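Local coordinates for ML032222a iGluR (Mnemiopsis leidyi, PDB 4YKK), which probably works as an ionotropic glutamate receptor subunit whose extracellular ligand-binding domain holds glycine, at residues D60-A65 with E72-I77. Numbering follows the deposited sequence. Where two conformers were deposited one is given.
Sequences DRKFGA and EWNGMI. With GLY (glycine), chain G.
Phe63 lies between the bound glycine and Met76. Met76 CE sits over one ring face, 3.7 Å from the centroid of the Phe63 ring, a CH-pi contact, with SD farther off above that face. The ligand CA lies over the opposite face, near the rim, 3.6 Å above the Phe63 ring plane. The methionine chain runs alongside the phenylalanine and bends at its last torsion (chi3 -75°), which carries CE over the ring. Next to this pair, backbone and side-chain bonds tie the loop to segment 72-77. Ile77 N donates to Phe63 O at 3.3 Å and Met76 N to Lys62 O. Asn74 OD1 accepts from Ala65 N at 2.9 Å, fairly straight (160° at the hydrogen) with the donor tilted from the carbonyl plane, while Asn74 ND2 goes to Ser143. The Asp60 carboxylate spans both segments, its plane about perpendicular (83°) to the Asn74 amide: OD2 takes Gly75 N at 2.9 Å on its syn lone pair, and OD1 closes an Asx turn with Lys62 N. An alanine here would probably leave both amides without their acceptor and let the loop drift from Gly75. Close backbone packing leaves no room for a CB at Gly64 or Gly75. Toward Glu72 a water joins Ala65 O to Glu72 O, and Trp73 CE3 comes within 3.3 Å of Ala65 C. The loop following strand 52-56 is thus tied to helix 75-81 at the ligand pocket of this periplasmic-binding-protein-like fold; Met76 and Ile77 rest on strand 87-89, and Trp73 and Ile77 on helix 96-101, whose Arg98 binds both Gly64 O and the ligand.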
ATOM      1  N   ASP B  60       1.085  26.393 -12.023  1.00 10.80           N
ATOM      2  CA  ASP B  60      -0.371  26.269 -12.028  1.00 12.36           C
ATOM      3  C   ASP B  60      -0.951  25.823 -10.680  1.00 12.20           C
ATOM      4  O   ASP B  60      -2.172  25.793 -10.515  1.00 14.72           O
ATOM      5  CB  ASP B  60      -0.867  25.368 -13.179  1.00 10.73           C
ATOM      6  CG  ASP B  60      -0.419  23.917 -13.081  1.00  9.48           C
ATOM      7  OD1 ASP B  60       0.013  23.460 -12.010  1.00  8.71           O
ATOM      8  OD2 ASP B  60      -0.561  23.250 -14.146  1.00 10.78           O
ATOM      9  N   ARG B  61      -0.059  25.485  -9.748  1.00 11.48           N
ATOM     10  CA  ARG B  61      -0.380  25.042  -8.385  1.00 14.73           C
ATOM     11  C   ARG B  61      -1.324  23.824  -8.337  1.00 15.06           C
ATOM     12  O   ARG B  61      -2.067  23.615  -7.369  1.00 15.05           O
ATOM     13  CB  ARG B  61      -0.881  26.201  -7.510  1.00 21.25           C
ATOM     14  CG  ARG B  61       0.215  27.251  -7.140  1.00 17.62           C
ATOM     15  CD  ARG B  61       1.420  26.637  -6.384  1.00 25.93           C
ATOM     16  NE  ARG B  61       2.294  27.641  -5.772  1.00 27.32           N
ATOM     17  CZ  ARG B  61       3.285  28.271  -6.398  1.00 20.78           C
ATOM     18  NH1 ARG B  61       3.544  28.033  -7.674  1.00 19.12           N
ATOM     19  NH2 ARG B  61       4.027  29.162  -5.744  1.00 30.28           N
ATOM     20  N   LYS B  62      -1.306  23.034  -9.406  0.52  9.11           N
ATOM     21  CA  LYS B  62      -2.106  21.803  -9.491  0.52  9.49           C
ATOM     22  C   LYS B  62      -1.296  20.551  -9.148  0.52  7.47           C
ATOM     23  O   LYS B  62      -0.072  20.530  -9.259  0.52  9.68           O
ATOM     24  CB  LYS B  62      -2.704  21.614 -10.891  0.52  8.27           C
ATOM     25  CG  LYS B  62      -3.507  22.802 -11.433  0.52 12.48           C
ATOM     26  CD  LYS B  62      -4.621  23.275 -10.498  0.52 14.38           C
ATOM     27  CE  LYS B  62      -5.408  24.436 -11.132  0.52 16.24           C
ATOM     28  NZ  LYS B  62      -6.302  25.122 -10.152  0.52 19.15           N
ATOM     29  N   PHE B  63      -1.990  19.488  -8.750  1.00  8.41           N
ATOM     30  CA  PHE B  63      -1.347  18.197  -8.544  1.00  7.97           C
ATOM     31  C   PHE B  63      -1.045  17.552  -9.881  1.00  7.35           C
ATOM     32  O   PHE B  63       0.115  17.229 -10.189  1.00  8.08           O
ATOM     33  CB  PHE B  63      -2.182  17.283  -7.626  1.00  9.35           C
ATOM     34  CG  PHE B  63      -1.866  17.450  -6.159  1.00  8.32           C
ATOM     35  CD1 PHE B  63      -2.293  18.571  -5.474  1.00  9.85           C
ATOM     36  CD2 PHE B  63      -1.109  16.487  -5.486  1.00  9.80           C
ATOM     37  CE1 PHE B  63      -1.981  18.728  -4.104  1.00 11.28           C
ATOM     38  CE2 PHE B  63      -0.795  16.658  -4.140  1.00 10.45           C
ATOM     39  CZ  PHE B  63      -1.236  17.764  -3.470  1.00 10.91           C
ATOM     40  N   GLY B  64      -2.067  17.342 -10.701  1.00  7.48           N
ATOM     41  CA  GLY B  64      -1.843  16.930 -12.069  1.00  9.11           C
ATOM     42  C   GLY B  64      -2.885  15.961 -12.568  1.00  8.48           C
ATOM     43  O   GLY B  64      -3.165  14.927 -11.933  1.00  8.90           O
ATOM     44  N   ALA B  65      -3.414  16.271 -13.737  1.00  8.03           N
ATOM     45  CA  ALA B  65      -4.360  15.426 -14.442  1.00  8.74           C
ATOM     46  C   ALA B  65      -4.136  15.544 -15.934  1.00  9.29           C
ATOM     47  O   ALA B  65      -3.468  16.479 -16.402  1.00  9.26           O
ATOM     48  CB  ALA B  65      -5.815  15.824 -14.110  1.00 10.74           C
ATOM     49  N   GLU B  72      -2.569  16.560 -22.853  1.00 13.97           N
ATOM     50  CA  GLU B  72      -1.453  17.096 -22.092  1.00 13.43           C
ATOM     51  C   GLU B  72      -1.750  17.056 -20.602  1.00 12.05           C
ATOM     52  O   GLU B  72      -2.891  17.204 -20.165  1.00 12.06           O
ATOM     53  CB  GLU B  72      -1.179  18.551 -22.467  1.00 16.68           C
ATOM     54  CG  GLU B  72      -0.849  18.805 -23.936  1.00 21.22           C
ATOM     55  CD  GLU B  72       0.626  18.684 -24.260  1.00 33.09           C
ATOM     56  OE1 GLU B  72       1.414  18.210 -23.407  1.00 29.10           O
ATOM     57  OE2 GLU B  72       1.003  19.078 -25.384  1.00 44.60           O
ATOM     58  N   TRP B  73      -0.680  16.911 -19.832  1.00  8.67           N
ATOM     59  CA  TRP B  73      -0.695  16.925 -18.367  1.00  7.21           C
ATOM     60  C   TRP B  73      -0.487  18.336 -17.846  1.00  7.33           C
ATOM     61  O   TRP B  73      -0.030  19.233 -18.571  1.00  8.93           O
ATOM     62  CB  TRP B  73       0.412  16.009 -17.824  1.00  7.77           C
ATOM     63  CG  TRP B  73       0.108  14.571 -17.982  1.00  8.35           C
ATOM     64  CD1 TRP B  73       0.453  13.758 -19.027  1.00  9.86           C
ATOM     65  CD2 TRP B  73      -0.630  13.775 -17.070  1.00  8.52           C
ATOM     66  NE1 TRP B  73      -0.064  12.492 -18.822  1.00 10.22           N
ATOM     67  CE2 TRP B  73      -0.714  12.473 -17.618  1.00  8.52           C
ATOM     68  CE3 TRP B  73      -1.226  14.022 -15.832  1.00  7.07           C
ATOM     69  CZ2 TRP B  73      -1.367  11.441 -16.969  1.00 10.71           C
ATOM     70  CZ3 TRP B  73      -1.880  12.997 -15.196  1.00  7.40           C
ATOM     71  CH2 TRP B  73      -1.951  11.717 -15.770  1.00  9.59           C
ATOM     72  N   ASN B  74      -0.841  18.526 -16.587  1.00  6.91           N
ATOM     73  CA  ASN B  74      -0.567  19.776 -15.887  1.00  7.27           C
ATOM     74  C   ASN B  74       0.016  19.469 -14.506  1.00  6.30           C
ATOM     75  O   ASN B  74       0.345  18.324 -14.172  1.00  6.41           O
ATOM     76  CB  ASN B  74      -1.834  20.666 -15.817  1.00  7.53           C
ATOM     77  CG  ASN B  74      -2.965  20.043 -15.059  1.00  8.86           C
ATOM     78  OD1 ASN B  74      -2.801  19.054 -14.378  1.00  7.97           O
ATOM     79  ND2 ASN B  74      -4.146  20.639 -15.172  1.00 11.32           N
ATOM     80  N   GLY B  75       0.197  20.517 -13.716  1.00  6.84           N
ATOM     81  CA  GLY B  75       0.617  20.341 -12.338  1.00  6.85           C
ATOM     82  C   GLY B  75       2.004  19.762 -12.148  1.00  6.22           C
ATOM     83  O   GLY B  75       2.898  19.873 -12.992  1.00  7.05           O
ATOM     84  N   MET B  76       2.182  19.136 -10.988  1.00  6.21           N
ATOM     85  CA  MET B  76       3.454  18.494 -10.660  1.00  5.35           C
ATOM     86  C   MET B  76       3.755  17.388 -11.632  1.00  5.51           C
ATOM     87  O   MET B  76       4.925  17.143 -11.922  1.00  6.05           O
ATOM     88  CB  MET B  76       3.440  17.982  -9.229  1.00  5.18           C
ATOM     89  CG  MET B  76       3.506  19.112  -8.219  1.00  7.31           C
ATOM     90  SD  MET B  76       3.491  18.587  -6.490  1.00  8.28           S
ATOM     91  CE  MET B  76       1.758  18.170  -6.334  1.00  9.06           C
ATOM     92  N   ILE B  77       2.737  16.693 -12.115  1.00  5.83           N
ATOM     93  CA  ILE B  77       2.973  15.621 -13.067  1.00  5.59           C
ATOM     94  C   ILE B  77       3.644  16.176 -14.333  1.00  6.54           C
ATOM     95  O   ILE B  77       4.655  15.650 -14.822  1.00  6.91           O
ATOM     96  CB  ILE B  77       1.696  14.873 -13.453  1.00  6.33           C
ATOM     97  CG1 ILE B  77       0.996  14.262 -12.235  1.00  8.91           C
ATOM     98  CG2 ILE B  77       1.977  13.798 -14.484  1.00  8.32           C
ATOM     99  CD1 ILE B  77       1.682  13.069 -11.615  1.00  9.40           C
TER
HETATM  100  N   GLY G 302      -3.235  13.796  -3.005  0.52 11.42           N
HETATM  101  CA  GLY G 302      -3.825  14.532  -4.113  0.52  8.57           C
HETATM  102  C   GLY G 302      -3.447  13.977  -5.470  0.52  9.13           C
HETATM  103  O   GLY G 302      -3.947  14.471  -6.496  0.52  8.10           O
HETATM  104  OXT GLY G 302      -2.645  13.033  -5.550  0.52  7.80           O
HETATM  105  O   HOH W   1      -3.910  18.800 -18.039  1.00 13.41           O